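Local coordinates for rhodopsin (Todarodes pacificus, PDB 2Z73), which detects light through bound retinal for vision at low light intensity and passes the signal to G proteins, leading to activation of phospholipase C, at residues N135-A143 / I223-M234; S187-R198 / Y277-G287. All blocks are in the same frame, centred on the assembly; numbering follows the deposited sequence.

Contact 1: N135-A143 / I223-M234; sequences NVIGRPMAA and IVMSVSNHEKEM
Glu233 meets Met141 because its CG stands anti to the backbone N (chi1 176°) and the chain beyond stays extended, carrying the carboxylate from helix 227-238 to the loop backbone. Met141 uses a different first torsion: CG is anti to its carbonyl carbon (chi1 -60°), so the thioether runs past the carboxylate toward His230, and a bend at chi3 swings the methyl round. The carboxylate receives two consecutive backbone N-H groups. Met141 N donates to Glu233 OE1 at 2.8 Å, on the syn side and somewhat out of the carboxylate plane, while Ala142 N reaches Glu233 OE2 in a weak bond of 3.4 Å. Met141 CG also rests against Glu233 OE1, and Pro140 CB touches Glu233 OE2 at 3.6 Å, so apolar carbon borders the acid. Beyond it, Met141 SD comes to the edge of the His230 ring, 3.4 Å from ND1 and close to the ring plane: a Met-aromatic contact at the edge. Methyl then meets methyl, Met141 CE against Met234 CE at 3.7 Å; Met234 itself also packs on Leu246 and Gln250 of helix 246-286. At the other end the backbones come close where Gly138 has no side chain, and Ile223 CG1 lies 3.6 Å from Gly138 CA. Next to it the CG2 branches of Ile137 and Ile223 touch at 3.7 Å. Ile223 also packs on Arg133 and Arg139 on Tyr134; Arg133 and Tyr134 belong to the DRY motif of this receptor family. The chain leaves helical geometry at Met225 and resumes as helix 227-238. This is the cytoplasmic face of a rhodopsin-family receptor, where the second intracellular loop, leaving transmembrane helix 3, lies against the end of helix 5 and its cytoplasmic continuation.

Contact 2: S187-R198 / Y277-G287; sequences SFDYISRDSTTR and YAVVALLAQFG. With RET (retinal), chain D.
Tyr190 lies against the small side chains of Ala281 and Ala284, where the second extracellular loop of this rhodopsin-family receptor settles on the outer end of transmembrane helix 6. Its ring lays one face over Ala281 CA, and CD2 presses on Ala284 CB at 3.6 Å. The hydroxyl of Tyr277, near the ring plane, abuts the rim at Tyr190 CE1; the hydroxyls of Tyr190 and Tyr277 both hydrogen-bond to Glu180. Ser187 OG donates to Tyr277 OH at 3.0 Å, and Phe188 fits between Tyr190 and the retinal, with CD2 3.6 Å from retinal C19. Strand 186-188 thus forms part of the pocket lid.

Farther out, Gln285 is the main projection: a bend at chi2 (69°) turns its amide into the curve of the loop, where NE2 is shared between Tyr190 O and Ser192 O, 2.8 Å from the latter. Two arginines reach over the helix end. Arg193, extended from CG to NE, brings NH1 to both Ala284 O and Gly287 O. Arg198 grips Gln285 side-on: NE donates to OE1 at 3.1 Å and NH2 to the backbone O at 2.8 Å, while Phe286 CE2 sits over one face of its guanidinium, 3.1 Å from NE.

How the contacts relate
From the N terminus, helix 104-138 descends to the cytoplasmic side and leads into 135-143. The chain returns through helix 149-167 to the extracellular loop holding 187-198, then descends again in helix 195-224. At the foot of that helix, 223-234 meets 135-143, and contact 1 closes a loop of 79 residues. Helix 246-286 climbs back, and its outer end, 277-287, closes contact 2 across a loop of 78. The segments alternate, so the two closures cross. Helix 195-224 begins in one contact and ends in the other, their centres 42 Å apart; the Cys108-Cys186 disulfide also joins the extracellular loop to helix 104-138.

Contact 1: N135-A143 / I223-M234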
# COMPACT_ATOMS: atom_id res chain seq x y z
N ASN A 135 2.69 5.64 -18.97
CA ASN A 135 3.56 6.44 -19.83
C ASN A 135 4.64 5.62 -20.53
O ASN A 135 5.08 5.96 -21.62
CB ASN A 135 4.23 7.56 -19.04
CG ASN A 135 3.33 8.76 -18.84
OD1 ASN A 135 2.75 9.27 -19.80
ND2 ASN A 135 3.21 9.23 -17.60
N VAL A 136 5.07 4.54 -19.89
CA VAL A 136 6.10 3.71 -20.47
C VAL A 136 5.53 2.52 -21.25
O VAL A 136 6.11 2.11 -22.25
CB VAL A 136 7.10 3.19 -19.38
CG1 VAL A 136 6.35 2.44 -18.30
CG2 VAL A 136 8.14 2.28 -20.02
N ILE A 137 4.40 1.99 -20.79
CA ILE A 137 3.77 0.85 -21.44
C ILE A 137 2.39 1.14 -22.02
O ILE A 137 2.02 0.58 -23.04
CB ILE A 137 3.62 -0.35 -20.48
CG1 ILE A 137 4.99 -0.86 -20.04
CG2 ILE A 137 2.84 -1.47 -21.16
CD1 ILE A 137 5.81 -1.43 -21.18
N GLY A 138 1.63 2.01 -21.36
CA GLY A 138 0.29 2.32 -21.83
C GLY A 138 0.22 3.08 -23.14
O GLY A 138 -0.68 2.84 -23.95
N ARG A 139 1.16 3.99 -23.35
CA ARG A 139 1.21 4.80 -24.57
C ARG A 139 1.97 4.06 -25.68
O ARG A 139 2.59 3.02 -25.44
CB ARG A 139 1.88 6.14 -24.27
CG ARG A 139 1.36 6.78 -22.99
CD ARG A 139 2.01 8.12 -22.67
NE ARG A 139 1.50 9.19 -23.51
CZ ARG A 139 1.50 10.47 -23.15
NH1 ARG A 139 1.97 10.83 -21.97
NH2 ARG A 139 1.02 11.40 -23.98
N PRO A 140 1.94 4.58 -26.92
CA PRO A 140 2.66 3.90 -28.00
C PRO A 140 4.18 4.04 -27.86
O PRO A 140 4.67 5.05 -27.35
CB PRO A 140 2.11 4.57 -29.26
CG PRO A 140 1.82 5.96 -28.79
CD PRO A 140 1.19 5.74 -27.44
N MET A 141 4.91 3.02 -28.31
CA MET A 141 6.37 3.01 -28.22
C MET A 141 7.02 4.27 -28.77
O MET A 141 8.10 4.67 -28.33
CB MET A 141 6.94 1.80 -28.95
CG MET A 141 6.45 0.46 -28.39
SD MET A 141 7.17 -0.96 -29.25
CE MET A 141 8.41 -1.50 -28.04
N ALA A 142 6.35 4.91 -29.72
CA ALA A 142 6.87 6.13 -30.32
C ALA A 142 6.76 7.30 -29.35
O ALA A 142 7.62 8.19 -29.35
CB ALA A 142 6.12 6.43 -31.62
N ALA A 143 5.72 7.30 -28.53
CA ALA A 143 5.50 8.38 -27.56
C ALA A 143 5.83 7.99 -26.12
O ALA A 143 5.58 8.77 -25.19
CB ALA A 143 4.05 8.86 -27.66
N ILE A 223 -3.63 0.28 -20.34
CA ILE A 223 -2.43 -0.46 -20.72
C ILE A 223 -2.88 -1.74 -21.41
O ILE A 223 -2.18 -2.29 -22.25
CB ILE A 223 -1.57 -0.78 -19.46
CG1 ILE A 223 -0.88 0.50 -18.98
CG2 ILE A 223 -0.55 -1.87 -19.77
CD1 ILE A 223 -0.08 0.34 -17.70
N VAL A 224 -4.08 -2.19 -21.05
CA VAL A 224 -4.65 -3.40 -21.63
C VAL A 224 -5.18 -3.05 -23.01
O VAL A 224 -4.94 -3.77 -23.98
CB VAL A 224 -5.81 -3.93 -20.78
CG1 VAL A 224 -6.44 -5.14 -21.45
CG2 VAL A 224 -5.30 -4.29 -19.39
N MET A 225 -5.91 -1.94 -23.09
CA MET A 225 -6.48 -1.47 -24.35
C MET A 225 -5.38 -0.77 -25.14
O MET A 225 -5.60 0.28 -25.73
CB MET A 225 -7.62 -0.49 -24.10
CG MET A 225 -8.82 -1.05 -23.34
SD MET A 225 -9.84 -2.19 -24.29
CE MET A 225 -9.45 -3.76 -23.49
N SER A 226 -4.19 -1.37 -25.12
CA SER A 226 -3.04 -0.82 -25.82
C SER A 226 -2.02 -1.92 -26.05
O SER A 226 -0.97 -1.70 -26.66
CB SER A 226 -2.40 0.31 -25.01
OG SER A 226 -2.00 -0.15 -23.73
N VAL A 227 -2.33 -3.11 -25.55
CA VAL A 227 -1.44 -4.25 -25.71
C VAL A 227 -1.41 -4.58 -27.20
O VAL A 227 -0.38 -5.01 -27.73
CB VAL A 227 -1.94 -5.48 -24.93
CG1 VAL A 227 -0.89 -6.58 -24.98
CG2 VAL A 227 -2.26 -5.11 -23.49
N SER A 228 -2.54 -4.38 -27.86
CA SER A 228 -2.66 -4.65 -29.28
C SER A 228 -2.19 -3.44 -30.08
O SER A 228 -1.61 -3.58 -31.15
CB SER A 228 -4.11 -4.97 -29.64
OG SER A 228 -4.51 -6.21 -29.07
N ASN A 229 -2.43 -2.24 -29.54
CA ASN A 229 -1.99 -1.02 -30.20
C ASN A 229 -0.48 -1.19 -30.35
O ASN A 229 0.12 -0.77 -31.34
CB ASN A 229 -2.28 0.21 -29.33
CG ASN A 229 -3.76 0.39 -29.03
OD1 ASN A 229 -4.15 1.34 -28.35
ND2 ASN A 229 -4.58 -0.51 -29.54
N HIS A 230 0.11 -1.83 -29.34
CA HIS A 230 1.54 -2.10 -29.29
C HIS A 230 1.87 -3.36 -30.08
O HIS A 230 2.93 -3.44 -30.71
CB HIS A 230 1.95 -2.26 -27.82
CG HIS A 230 3.24 -3.01 -27.62
ND1 HIS A 230 4.42 -2.63 -28.20
CD2 HIS A 230 3.51 -4.12 -26.89
CE1 HIS A 230 5.38 -3.46 -27.83
NE2 HIS A 230 4.85 -4.38 -27.04
N GLU A 231 0.97 -4.33 -30.06
CA GLU A 231 1.17 -5.58 -30.78
C GLU A 231 1.47 -5.30 -32.25
O GLU A 231 2.44 -5.82 -32.81
CB GLU A 231 -0.08 -6.46 -30.68
CG GLU A 231 0.11 -7.89 -31.19
CD GLU A 231 -1.19 -8.68 -31.24
OE1 GLU A 231 -1.90 -8.72 -30.21
OE2 GLU A 231 -1.49 -9.25 -32.31
N LYS A 232 0.63 -4.47 -32.87
CA LYS A 232 0.82 -4.11 -34.27
C LYS A 232 2.09 -3.29 -34.42
O LYS A 232 3.00 -3.66 -35.16
CB LYS A 232 -0.38 -3.29 -34.77
CG LYS A 232 -1.67 -4.08 -34.98
CD LYS A 232 -1.60 -4.93 -36.25
CE LYS A 232 -2.94 -5.59 -36.54
NZ LYS A 232 -2.92 -6.38 -37.81
N GLU A 233 2.14 -2.18 -33.70
CA GLU A 233 3.28 -1.27 -33.72
C GLU A 233 4.63 -1.97 -33.65
O GLU A 233 5.58 -1.58 -34.33
CB GLU A 233 3.17 -0.26 -32.58
CG GLU A 233 4.36 0.67 -32.46
CD GLU A 233 4.22 1.62 -31.29
OE1 GLU A 233 4.03 1.14 -30.15
OE2 GLU A 233 4.32 2.85 -31.50
N MET A 234 4.73 -2.99 -32.80
CA MET A 234 5.97 -3.74 -32.64
C MET A 234 6.41 -4.30 -33.99
O MET A 234 7.59 -4.25 -34.34
CB MET A 234 5.76 -4.89 -31.65
CG MET A 234 6.83 -5.01 -30.56
SD MET A 234 8.51 -5.28 -31.18
CE MET A 234 9.25 -3.68 -30.87

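Contact 2: S187-R198 / Y277-G287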
# COMPACT_ATOMS: atom_id res chain seq x y z
N SER A 187 -9.21 4.07 15.28
CA SER A 187 -9.56 4.25 13.88
C SER A 187 -10.54 5.42 13.84
O SER A 187 -10.75 6.08 14.85
CB SER A 187 -10.23 2.99 13.34
OG SER A 187 -10.46 3.09 11.94
N PHE A 188 -11.13 5.68 12.68
CA PHE A 188 -12.10 6.77 12.59
C PHE A 188 -13.45 6.29 13.08
O PHE A 188 -13.66 5.10 13.29
CB PHE A 188 -12.20 7.29 11.15
CG PHE A 188 -12.63 6.26 10.15
CD1 PHE A 188 -13.91 6.31 9.59
CD2 PHE A 188 -11.76 5.26 9.74
CE1 PHE A 188 -14.32 5.37 8.64
CE2 PHE A 188 -12.16 4.32 8.78
CZ PHE A 188 -13.44 4.38 8.24
N ASP A 189 -14.37 7.22 13.29
CA ASP A 189 -15.71 6.88 13.78
C ASP A 189 -16.67 6.59 12.62
O ASP A 189 -17.10 7.51 11.91
CB ASP A 189 -16.24 8.02 14.64
CG ASP A 189 -17.50 7.66 15.38
OD1 ASP A 189 -17.96 6.51 15.25
OD2 ASP A 189 -18.02 8.53 16.10
N TYR A 190 -16.99 5.31 12.43
CA TYR A 190 -17.90 4.89 11.36
C TYR A 190 -19.26 4.52 11.94
O TYR A 190 -20.14 4.02 11.24
CB TYR A 190 -17.32 3.70 10.59
CG TYR A 190 -16.76 2.60 11.47
CD1 TYR A 190 -15.40 2.30 11.49
CD2 TYR A 190 -17.60 1.86 12.31
CE1 TYR A 190 -14.88 1.30 12.31
CE2 TYR A 190 -17.09 0.86 13.13
CZ TYR A 190 -15.73 0.59 13.13
OH TYR A 190 -15.22 -0.39 13.96
N ILE A 191 -19.43 4.78 13.23
CA ILE A 191 -20.68 4.48 13.90
C ILE A 191 -21.60 5.72 13.96
O ILE A 191 -22.73 5.68 13.48
CB ILE A 191 -20.41 3.96 15.32
CG1 ILE A 191 -19.63 2.64 15.23
CG2 ILE A 191 -21.70 3.80 16.06
CD1 ILE A 191 -19.18 2.10 16.58
N SER A 192 -21.10 6.81 14.55
CA SER A 192 -21.87 8.04 14.64
C SER A 192 -22.40 8.42 13.26
O SER A 192 -21.66 8.39 12.28
CB SER A 192 -20.99 9.17 15.17
OG SER A 192 -20.67 8.96 16.53
N ARG A 193 -23.68 8.79 13.19
CA ARG A 193 -24.30 9.13 11.91
C ARG A 193 -24.71 10.58 11.69
O ARG A 193 -25.58 10.86 10.86
CB ARG A 193 -25.50 8.23 11.69
CG ARG A 193 -25.17 6.77 11.77
CD ARG A 193 -26.30 5.92 11.28
NE ARG A 193 -25.96 4.50 11.24
CZ ARG A 193 -26.77 3.56 10.79
NH1 ARG A 193 -26.38 2.30 10.78
NH2 ARG A 193 -27.96 3.89 10.33
N ASP A 194 -24.07 11.50 12.42
CA ASP A 194 -24.39 12.92 12.26
C ASP A 194 -23.87 13.41 10.93
O ASP A 194 -23.02 12.79 10.30
CB ASP A 194 -23.76 13.74 13.38
CG ASP A 194 -22.28 13.50 13.50
OD1 ASP A 194 -21.90 12.56 14.23
OD2 ASP A 194 -21.51 14.25 12.87
N SER A 195 -24.40 14.55 10.50
CA SER A 195 -24.01 15.15 9.23
C SER A 195 -22.50 15.23 9.10
O SER A 195 -21.92 14.74 8.14
CB SER A 195 -24.62 16.54 9.10
OG SER A 195 -24.12 17.20 7.95
N THR A 196 -21.87 15.84 10.10
CA THR A 196 -20.42 16.00 10.10
C THR A 196 -19.68 14.69 9.87
O THR A 196 -18.94 14.56 8.90
CB THR A 196 -19.94 16.59 11.45
OG1 THR A 196 -20.66 17.80 11.72
CG2 THR A 196 -18.44 16.90 11.39
N THR A 197 -19.89 13.73 10.76
CA THR A 197 -19.22 12.44 10.67
C THR A 197 -19.44 11.74 9.33
O THR A 197 -18.50 11.21 8.73
CB THR A 197 -19.67 11.48 11.77
OG1 THR A 197 -19.52 12.10 13.06
CG2 THR A 197 -18.83 10.20 11.72
N ARG A 198 -20.69 11.74 8.87
CA ARG A 198 -21.03 11.07 7.61
C ARG A 198 -20.38 11.69 6.39
O ARG A 198 -20.01 10.97 5.46
CB ARG A 198 -22.55 11.03 7.44
CG ARG A 198 -23.01 10.34 6.16
CD ARG A 198 -24.50 10.03 6.22
NE ARG A 198 -24.77 8.86 7.05
CZ ARG A 198 -25.99 8.38 7.28
NH1 ARG A 198 -27.05 8.97 6.74
NH2 ARG A 198 -26.15 7.30 8.04
N TYR A 277 -12.83 -4.60 5.55
CA TYR A 277 -12.99 -3.66 6.65
C TYR A 277 -13.81 -2.47 6.19
O TYR A 277 -14.72 -2.02 6.89
CB TYR A 277 -11.62 -3.19 7.16
CG TYR A 277 -11.66 -2.21 8.33
CD1 TYR A 277 -11.40 -0.85 8.14
CD2 TYR A 277 -12.00 -2.65 9.61
CE1 TYR A 277 -11.47 0.05 9.21
CE2 TYR A 277 -12.07 -1.77 10.69
CZ TYR A 277 -11.80 -0.42 10.48
OH TYR A 277 -11.86 0.44 11.57
N ALA A 278 -13.50 -1.97 5.01
CA ALA A 278 -14.23 -0.83 4.47
C ALA A 278 -15.72 -1.14 4.48
O ALA A 278 -16.53 -0.33 4.95
CB ALA A 278 -13.77 -0.54 3.05
N VAL A 279 -16.07 -2.32 3.99
CA VAL A 279 -17.45 -2.75 3.92
C VAL A 279 -18.09 -2.78 5.31
O VAL A 279 -19.14 -2.17 5.52
CB VAL A 279 -17.56 -4.15 3.24
CG1 VAL A 279 -18.94 -4.76 3.47
CG2 VAL A 279 -17.33 -4.00 1.74
N VAL A 280 -17.45 -3.46 6.25
CA VAL A 280 -17.99 -3.53 7.60
C VAL A 280 -18.21 -2.14 8.17
O VAL A 280 -19.12 -1.92 8.96
CB VAL A 280 -17.05 -4.26 8.56
CG1 VAL A 280 -17.64 -4.25 9.98
CG2 VAL A 280 -16.82 -5.68 8.07
N ALA A 281 -17.37 -1.20 7.76
CA ALA A 281 -17.50 0.17 8.25
C ALA A 281 -18.79 0.75 7.70
O ALA A 281 -19.61 1.31 8.44
CB ALA A 281 -16.31 1.01 7.80
N LEU A 282 -18.97 0.61 6.39
CA LEU A 282 -20.16 1.13 5.72
C LEU A 282 -21.45 0.58 6.30
O LEU A 282 -22.43 1.31 6.41
CB LEU A 282 -20.08 0.84 4.22
CG LEU A 282 -19.14 1.80 3.51
CD1 LEU A 282 -19.04 1.43 2.04
CD2 LEU A 282 -19.64 3.23 3.68
N LEU A 283 -21.45 -0.69 6.67
CA LEU A 283 -22.64 -1.30 7.26
C LEU A 283 -22.95 -0.58 8.56
O LEU A 283 -24.10 -0.27 8.86
CB LEU A 283 -22.41 -2.79 7.55
CG LEU A 283 -22.64 -3.80 6.43
CD1 LEU A 283 -21.92 -3.38 5.15
CD2 LEU A 283 -22.15 -5.16 6.90
N ALA A 284 -21.91 -0.30 9.34
CA ALA A 284 -22.07 0.37 10.61
C ALA A 284 -22.59 1.80 10.45
O ALA A 284 -23.26 2.33 11.33
CB ALA A 284 -20.75 0.38 11.37
N GLN A 285 -22.28 2.41 9.31
CA GLN A 285 -22.70 3.79 9.08
C GLN A 285 -23.98 3.90 8.26
O GLN A 285 -24.65 4.95 8.28
CB GLN A 285 -21.57 4.55 8.37
CG GLN A 285 -21.92 5.97 7.93
CD GLN A 285 -22.10 6.92 9.10
OE1 GLN A 285 -22.40 8.10 8.91
NE2 GLN A 285 -21.91 6.42 10.31
N PHE A 286 -24.34 2.83 7.54
CA PHE A 286 -25.53 2.86 6.70
C PHE A 286 -26.45 1.65 6.83
O PHE A 286 -27.60 1.72 6.42
CB PHE A 286 -25.13 2.99 5.24
CG PHE A 286 -24.48 4.30 4.90
CD1 PHE A 286 -23.23 4.33 4.29
CD2 PHE A 286 -25.13 5.50 5.15
CE1 PHE A 286 -22.65 5.53 3.93
CE2 PHE A 286 -24.56 6.71 4.78
CZ PHE A 286 -23.31 6.73 4.17
N GLY A 287 -25.95 0.56 7.39
CA GLY A 287 -26.77 -0.63 7.52
C GLY A 287 -27.02 -1.12 8.93
O GLY A 287 -27.07 -0.33 9.87
C1 RET D . -11.32 3.26 3.90
C2 RET D . -11.50 2.34 2.65
C3 RET D . -10.32 1.45 2.31
C4 RET D . -8.99 2.23 2.23
C5 RET D . -8.77 3.16 3.42
C6 RET D . -9.81 3.64 4.19
C7 RET D . -9.58 4.56 5.38
C8 RET D . -9.01 4.16 6.60
C9 RET D . -8.65 4.90 7.82
C10 RET D . -8.10 4.13 8.76
C11 RET D . -7.55 4.46 10.06
C12 RET D . -7.00 3.61 10.98
C13 RET D . -6.86 2.11 11.09
C14 RET D . -6.15 1.57 12.13
C15 RET D . -5.98 0.12 12.32
C16 RET D . -12.16 4.52 3.71
C17 RET D . -11.97 2.48 5.09
C18 RET D . -7.30 3.44 3.59
C19 RET D . -8.88 6.40 7.90
C20 RET D . -7.55 1.26 10.00